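Local coordinates for citrate lyase subunit beta-like protein (Mycobacterium tuberculosis H37Rv, PDB 6CHU) that probably acts as a magnesium-dependent carbon-carbon lyase of the HpcH/HpaI aldolase family, linked to itaconate dissimilation and leucine catabolism, at residues A185-H190 and D212-I217; I73-T78 and M97-E102. All coordinates share one frame; numbering follows the deposited sequence.

Both contacts belong to one closed eight-stranded parallel barrel, and their centres lie about 18 Å apart. Both are buried, contact 1 centred about 6 Å and contact 2 about 13 Å from the centre of the chain. Contact 1 joins the neighbouring strands 184-187 and 213-216; its bonds are chiefly those of paired backbones, with valine and leucine on the inner face. Contact 2 lies where strands 69-72 and 95-98 give way to loops. There a single backbone bond continues the pairing, and proline and a water take over. The two contacts share no strand, but both reach toward the magnesium site: Val189 stands about 7 Å from the metal by its side chain, Lys100 about 4 Å.

Contact 1 (A185-H190 and D212-I217); sequences ALDAVH and DVTVCI
With chi1 at -65°, Leu186 sets CG anti to its carbonyl carbon, and from there the side chain runs alongside Val213 and points the same way, Leu186 CG meeting Val213 CB at 3.9 Å. Leu186 CD2 goes on to touch Val215 CG2 at 3.8 Å. Val189 CG1 has the same setting and lies across Val215 CG1 and against Ile217 CG2. These branched aliphatic residues suit the inner face, where Trp18 packs on Leu186 and Val213, and Phe20 on Val189 and Val215. Strands 184-187 and 213-216 are the seventh and eighth of a TIM barrel, joined through helix 196-209 in a beta-alpha-beta crossover. Their parallel pairing rests on Asp187, whose N reaches Val213 O at 2.8 Å in a bond straight to 173°, while its O accepts from Val215 N at a longer 3.3 Å. Just ahead of strand 213-216, Asp212 grips Ala185 twice: OD2 offers its anti lone pair to Ala185 N at 2.8 Å, and Asp212 N binds Ala185 O at 2.9 Å. On the outer face, Asp187 OD1 accepts from Trp142 and OD2 makes a salt bridge with Arg171, so the buried carboxylate is paid for, while Thr214 offers a small hydroxyl bonded to Tyr229. A water joins Asp187 OD2 to Thr214 OG1, and a second bridges His190 N and Val215 O where direct pairing has stopped, 2.8 Å from the latter.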
ATOM      1  N   ALA A 185     -15.105   8.662  -3.871  1.00 19.28           N
ATOM      2  CA  ALA A 185     -14.444   7.868  -2.839  1.00 18.96           C
ATOM      3  C   ALA A 185     -15.259   7.947  -1.554  1.00 17.35           C
ATOM      4  O   ALA A 185     -15.479   9.043  -1.029  1.00 19.04           O
ATOM      5  CB  ALA A 185     -13.014   8.357  -2.590  1.00 22.47           C
ATOM      6  N   LEU A 186     -15.684   6.791  -1.046  1.00 19.08           N
ATOM      7  CA  LEU A 186     -16.518   6.712   0.150  1.00 18.61           C
ATOM      8  C   LEU A 186     -15.736   6.033   1.269  1.00 20.55           C
ATOM      9  O   LEU A 186     -15.234   4.916   1.090  1.00 19.90           O
ATOM     10  CB  LEU A 186     -17.812   5.936  -0.136  1.00 19.28           C
ATOM     11  CG  LEU A 186     -18.824   6.517  -1.134  1.00 20.97           C
ATOM     12  CD1 LEU A 186     -18.350   6.355  -2.581  1.00 23.98           C
ATOM     13  CD2 LEU A 186     -20.129   5.781  -0.951  1.00 21.73           C
ATOM     14  N   ASP A 187     -15.653   6.692   2.427  1.00 19.08           N
ATOM     15  CA  ASP A 187     -14.918   6.135   3.557  1.00 18.03           C
ATOM     16  C   ASP A 187     -15.816   5.213   4.374  1.00 20.65           C
ATOM     17  O   ASP A 187     -17.044   5.364   4.395  1.00 20.05           O
ATOM     18  CB  ASP A 187     -14.358   7.253   4.443  1.00 19.10           C
ATOM     19  CG  ASP A 187     -13.180   6.797   5.299  1.00 20.72           C
ATOM     20  OD1 ASP A 187     -12.472   5.852   4.920  1.00 20.20           O
ATOM     21  OD2 ASP A 187     -12.962   7.396   6.369  1.00 22.13           O
ATOM     22  N   ALA A 188     -15.186   4.260   5.063  1.00 18.92           N
ATOM     23  CA  ALA A 188     -15.882   3.184   5.757  1.00 19.41           C
ATOM     24  C   ALA A 188     -16.664   3.692   6.976  1.00 22.33           C
ATOM     25  O   ALA A 188     -16.358   4.733   7.574  1.00 20.96           O
ATOM     26  CB  ALA A 188     -14.889   2.107   6.212  1.00 19.59           C
ATOM     27  N   VAL A 189     -17.667   2.896   7.364  1.00 19.75           N
ATOM     28  CA  VAL A 189     -18.547   3.247   8.470  1.00 18.94           C
ATOM     29  C   VAL A 189     -17.812   3.140   9.796  1.00 21.58           C
ATOM     30  O   VAL A 189     -16.881   2.344   9.968  1.00 22.49           O
ATOM     31  CB  VAL A 189     -19.800   2.353   8.480  1.00 24.54           C
ATOM     32  CG1 VAL A 189     -20.624   2.556   7.226  1.00 20.66           C
ATOM     33  CG2 VAL A 189     -19.424   0.886   8.655  1.00 27.80           C
ATOM     34  N   HIS A 190     -18.258   3.940  10.755  1.00 21.91           N
ATOM     35  CA  HIS A 190     -17.742   3.938  12.117  1.00 24.31           C
ATOM     36  C   HIS A 190     -18.761   3.181  12.954  1.00 23.92           C
ATOM     37  O   HIS A 190     -19.792   3.741  13.321  1.00 25.72           O
ATOM     38  CB  HIS A 190     -17.560   5.371  12.602  1.00 23.54           C
ATOM     39  CG  HIS A 190     -16.671   5.497  13.796  1.00 25.56           C
ATOM     40  ND1 HIS A 190     -15.299   5.577  13.694  1.00 24.00           N
ATOM     41  CD2 HIS A 190     -16.959   5.571  15.116  1.00 29.47           C
ATOM     42  CE1 HIS A 190     -14.779   5.693  14.903  1.00 28.94           C
ATOM     43  NE2 HIS A 190     -15.764   5.682  15.784  1.00 29.56           N
ATOM     44  N   ASP A 212     -14.789  11.784  -0.614  1.00 22.26           N
ATOM     45  CA  ASP A 212     -15.947  12.600  -0.952  1.00 23.11           C
ATOM     46  C   ASP A 212     -17.091  12.419   0.021  1.00 22.42           C
ATOM     47  O   ASP A 212     -17.949  13.311   0.125  1.00 25.18           O
ATOM     48  CB  ASP A 212     -16.443  12.237  -2.350  1.00 23.45           C
ATOM     49  CG  ASP A 212     -15.389  12.466  -3.398  1.00 25.78           C
ATOM     50  OD1 ASP A 212     -15.045  13.643  -3.600  1.00 24.98           O
ATOM     51  OD2 ASP A 212     -14.874  11.481  -3.965  1.00 26.19           O
ATOM     52  N   VAL A 213     -17.113  11.288   0.712  1.00 21.46           N
ATOM     53  CA  VAL A 213     -18.251  10.834   1.508  1.00 20.21           C
ATOM     54  C   VAL A 213     -17.716  10.052   2.701  1.00 22.13           C
ATOM     55  O   VAL A 213     -16.761   9.283   2.570  1.00 21.41           O
ATOM     56  CB  VAL A 213     -19.190   9.933   0.668  1.00 22.46           C
ATOM     57  CG1 VAL A 213     -20.215   9.225   1.572  1.00 22.48           C
ATOM     58  CG2 VAL A 213     -19.891  10.733  -0.443  1.00 23.05           C
ATOM     59  N   THR A 214     -18.349  10.222   3.865  1.00 20.44           N
ATOM     60  CA  THR A 214     -18.245   9.246   4.944  1.00 21.85           C
ATOM     61  C   THR A 214     -19.610   8.593   5.111  1.00 22.40           C
ATOM     62  O   THR A 214     -20.609   9.289   5.335  1.00 23.97           O
ATOM     63  CB  THR A 214     -17.792   9.897   6.252  1.00 24.32           C
ATOM     64  OG1 THR A 214     -16.399  10.214   6.161  1.00 23.93           O
ATOM     65  CG2 THR A 214     -18.007   8.942   7.437  1.00 20.24           C
ATOM     66  N   VAL A 215     -19.658   7.272   4.999  1.00 19.57           N
ATOM     67  CA  VAL A 215     -20.921   6.557   5.132  1.00 18.83           C
ATOM     68  C   VAL A 215     -21.186   6.292   6.607  1.00 22.41           C
ATOM     69  O   VAL A 215     -20.263   5.996   7.384  1.00 22.05           O
ATOM     70  CB  VAL A 215     -20.901   5.259   4.306  1.00 24.78           C
ATOM     71  CG1 VAL A 215     -22.254   4.551   4.409  1.00 23.02           C
ATOM     72  CG2 VAL A 215     -20.592   5.595   2.835  1.00 19.15           C
ATOM     73  N   CYS A 216     -22.449   6.440   7.003  1.00 21.98           N
ATOM     74  CA  CYS A 216     -22.885   6.323   8.388  1.00 23.74           C
ATOM     75  C   CYS A 216     -23.893   5.192   8.544  1.00 26.24           C
ATOM     76  O   CYS A 216     -24.608   4.845   7.601  1.00 24.21           O
ATOM     77  CB  CYS A 216     -23.530   7.620   8.870  1.00 27.12           C
ATOM     78  SG  CYS A 216     -22.456   9.045   8.743  1.00 26.77           S
ATOM     79  N   ILE A 217     -23.964   4.637   9.756  1.00 25.68           N
ATOM     80  CA  ILE A 217     -24.951   3.611  10.078  1.00 25.99           C
ATOM     81  C   ILE A 217     -25.973   4.088  11.093  1.00 28.72           C
ATOM     82  O   ILE A 217     -26.892   3.328  11.439  1.00 27.88           O
ATOM     83  CB  ILE A 217     -24.270   2.313  10.552  1.00 29.73           C
ATOM     84  CG1 ILE A 217     -23.098   2.646  11.458  1.00 36.14           C
ATOM     85  CG2 ILE A 217     -23.737   1.509   9.354  1.00 24.90           C
ATOM     86  CD1 ILE A 217     -23.318   2.250  12.833  1.00 35.92           C
TER
HETATM   87  O   HOH W   1     -14.788   8.933   7.777  1.00 22.88           O
HETATM   88  O   HOH W   2     -19.233   6.485   9.921  1.00 26.50           O

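Contact 2 (I73-T78 and M97-E102); sequences INAGGT and MLPKAE
Ile73 and Met97 add one more bond to the strand pairing of the TIM barrel, at the C-terminal ends of its third and fourth strands, where such barrels build their active sites from loops. Ile73 N donates to Met97 O at 3.1 Å; the nitrogen sits almost straight out from the carbonyl, though the bond bends to 147° at the hydrogen. Beyond it Pro99 ends the exchange of backbone bonds, and a water takes over, accepting from Gly76 N and placed to donate to Pro99 O, 2.8 Å from each.

Among the van der Waals contacts, Leu98, with CG anti to its backbone N (chi1 174°), brings CD1 to 4.0 Å from both Asn74 O and Gly76 N. Ala75 is small enough to let CB rest on Pro99 O, 4.4 Å from Pro99 CG, and approach Lys100 CB.

The polar side chains are held by partners outside the two segments. Asn74 turns away from Pro99, ND2 bonded to Asp84 and Leu43 O. Lys100 starts toward residues 73-78, but its long chain then leads off to the magnesium site, where NZ meets Glu44, Asp45 and the metal ligand Asp146; its backbone N bonds to Glu120, which also binds the magnesium.

In the type II turn of residues 75-78, Gly77 readily adopts the positive phi required, and Thr78, N-cap of helix 79-89, gives N and OG1 to Ala75 O, the hydroxyl at 2.8 Å. Lacking the N-H that a paired strand would offer, Pro99 puts its ring carbon CD in that place, 3.0 Å from Ile73 O, a buried oxygen without hydrogen-bond partner.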
ATOM      1  N   ILE A  73     -27.212  -4.004  -2.964  1.00 22.14           N
ATOM      2  CA  ILE A  73     -27.681  -5.337  -3.308  1.00 20.08           C
ATOM      3  C   ILE A  73     -26.766  -6.359  -2.649  1.00 20.83           C
ATOM      4  O   ILE A  73     -25.858  -5.997  -1.900  1.00 22.23           O
ATOM      5  CB  ILE A  73     -27.741  -5.531  -4.837  1.00 19.18           C
ATOM      6  CG1 ILE A  73     -26.344  -5.405  -5.456  1.00 22.05           C
ATOM      7  CG2 ILE A  73     -28.708  -4.513  -5.460  1.00 20.35           C
ATOM      8  CD1 ILE A  73     -26.321  -5.507  -7.014  1.00 18.64           C
ATOM      9  N   ASN A  74     -27.010  -7.635  -2.908  1.00 23.16           N
ATOM     10  CA  ASN A  74     -26.198  -8.697  -2.346  1.00 24.17           C
ATOM     11  C   ASN A  74     -25.051  -9.042  -3.297  1.00 24.53           C
ATOM     12  O   ASN A  74     -24.955  -8.522  -4.414  1.00 21.76           O
ATOM     13  CB  ASN A  74     -27.090  -9.898  -2.022  1.00 23.58           C
ATOM     14  CG  ASN A  74     -27.914  -9.666  -0.759  1.00 28.22           C
ATOM     15  OD1 ASN A  74     -27.448  -9.939   0.345  1.00 24.01           O
ATOM     16  ND2 ASN A  74     -29.120  -9.118  -0.913  1.00 22.53           N
ATOM     17  N   ALA A  75     -24.146  -9.897  -2.824  1.00 23.87           N
ATOM     18  CA  ALA A  75     -22.866 -10.054  -3.504  1.00 23.76           C
ATOM     19  C   ALA A  75     -23.018 -10.810  -4.826  1.00 25.25           C
ATOM     20  O   ALA A  75     -23.989 -11.538  -5.058  1.00 24.28           O
ATOM     21  CB  ALA A  75     -21.861 -10.775  -2.600  1.00 27.29           C
ATOM     22  N   GLY A  76     -22.028 -10.621  -5.700  1.00 22.49           N
ATOM     23  CA  GLY A  76     -22.003 -11.289  -6.990  1.00 22.28           C
ATOM     24  C   GLY A  76     -22.147 -12.793  -6.872  1.00 26.36           C
ATOM     25  O   GLY A  76     -21.575 -13.414  -5.969  1.00 26.63           O
ATOM     26  N   GLY A  77     -22.946 -13.385  -7.752  1.00 26.64           N
ATOM     27  CA  GLY A  77     -23.110 -14.820  -7.784  1.00 30.64           C
ATOM     28  C   GLY A  77     -24.092 -15.390  -6.785  1.00 36.06           C
ATOM     29  O   GLY A  77     -24.325 -16.605  -6.803  1.00 32.83           O
ATOM     30  N   THR A  78     -24.680 -14.572  -5.918  1.00 30.79           N
ATOM     31  CA  THR A  78     -25.631 -15.092  -4.944  1.00 29.48           C
ATOM     32  C   THR A  78     -27.045 -15.099  -5.509  1.00 31.35           C
ATOM     33  O   THR A  78     -27.412 -14.268  -6.347  1.00 28.12           O
ATOM     34  CB  THR A  78     -25.610 -14.278  -3.644  1.00 29.04           C
ATOM     35  OG1 THR A  78     -26.084 -12.943  -3.886  1.00 24.17           O
ATOM     36  CG2 THR A  78     -24.199 -14.226  -3.060  1.00 29.16           C
ATOM     37  N   MET A  97     -25.079  -0.400  -4.934  1.00 18.49           N
ATOM     38  CA  MET A  97     -23.834  -0.620  -4.213  1.00 16.69           C
ATOM     39  C   MET A  97     -23.595  -2.122  -4.164  1.00 19.40           C
ATOM     40  O   MET A  97     -24.469  -2.874  -3.717  1.00 20.05           O
ATOM     41  CB  MET A  97     -23.894  -0.029  -2.800  1.00 19.44           C
ATOM     42  CG  MET A  97     -22.628  -0.289  -1.987  1.00 23.12           C
ATOM     43  SD  MET A  97     -22.701   0.468  -0.342  1.00 22.18           S
ATOM     44  CE  MET A  97     -22.533   2.199  -0.742  1.00 23.37           C
ATOM     45  N   LEU A  98     -22.424  -2.550  -4.643  1.00 22.70           N
ATOM     46  CA  LEU A  98     -22.084  -3.961  -4.742  1.00 16.71           C
ATOM     47  C   LEU A  98     -21.158  -4.350  -3.597  1.00 17.14           C
ATOM     48  O   LEU A  98     -19.989  -3.934  -3.595  1.00 20.16           O
ATOM     49  CB  LEU A  98     -21.408  -4.249  -6.080  1.00 18.93           C
ATOM     50  CG  LEU A  98     -20.876  -5.681  -6.241  1.00 21.26           C
ATOM     51  CD1 LEU A  98     -22.000  -6.677  -6.331  1.00 19.63           C
ATOM     52  CD2 LEU A  98     -19.940  -5.777  -7.461  1.00 18.70           C
ATOM     53  N   PRO A  99     -21.609  -5.136  -2.625  1.00 17.17           N
ATOM     54  CA  PRO A  99     -20.721  -5.541  -1.529  1.00 19.18           C
ATOM     55  C   PRO A  99     -19.814  -6.671  -1.980  1.00 20.54           C
ATOM     56  O   PRO A  99     -20.087  -7.378  -2.958  1.00 18.11           O
ATOM     57  CB  PRO A  99     -21.700  -6.012  -0.447  1.00 20.07           C
ATOM     58  CG  PRO A  99     -22.811  -6.641  -1.256  1.00 22.60           C
ATOM     59  CD  PRO A  99     -22.934  -5.776  -2.513  1.00 19.08           C
ATOM     60  N   LYS A 100     -18.730  -6.853  -1.224  1.00 19.93           N
ATOM     61  CA  LYS A 100     -17.714  -7.852  -1.543  1.00 22.79           C
ATOM     62  C   LYS A 100     -17.315  -7.765  -3.016  1.00 21.93           C
ATOM     63  O   LYS A 100     -17.111  -8.781  -3.687  1.00 18.92           O
ATOM     64  CB  LYS A 100     -18.183  -9.274  -1.191  1.00 18.59           C
ATOM     65  CG  LYS A 100     -18.189  -9.603   0.330  1.00 23.31           C
ATOM     66  CD  LYS A 100     -19.432  -9.039   1.043  1.00 24.56           C
ATOM     67  CE  LYS A 100     -19.381  -9.317   2.554  1.00 24.20           C
ATOM     68  NZ  LYS A 100     -20.679  -8.971   3.225  1.00 22.56           N
ATOM     69  N   ALA A 101     -17.208  -6.542  -3.529  1.00 19.58           N
ATOM     70  CA  ALA A 101     -16.843  -6.376  -4.934  1.00 17.87           C
ATOM     71  C   ALA A 101     -15.428  -6.899  -5.164  1.00 19.06           C
ATOM     72  O   ALA A 101     -14.483  -6.472  -4.492  1.00 17.72           O
ATOM     73  CB  ALA A 101     -16.944  -4.904  -5.344  1.00 19.89           C
ATOM     74  N   GLU A 102     -15.270  -7.827  -6.116  1.00 20.04           N
ATOM     75  CA  GLU A 102     -13.989  -8.505  -6.272  1.00 20.01           C
ATOM     76  C   GLU A 102     -13.437  -8.554  -7.685  1.00 21.81           C
ATOM     77  O   GLU A 102     -12.315  -9.040  -7.859  1.00 20.40           O
ATOM     78  CB  GLU A 102     -14.071  -9.936  -5.713  1.00 20.31           C
ATOM     79  CG  GLU A 102     -14.154  -9.935  -4.192  1.00 22.89           C
ATOM     80  CD  GLU A 102     -14.209 -11.320  -3.591  1.00 26.70           C
ATOM     81  OE1 GLU A 102     -13.612 -11.511  -2.507  1.00 22.99           O
ATOM     82  OE2 GLU A 102     -14.846 -12.214  -4.196  1.00 28.22           O
TER
HETATM   83  O   HOH W   3     -19.753  -9.035  -5.172  1.00 22.20           O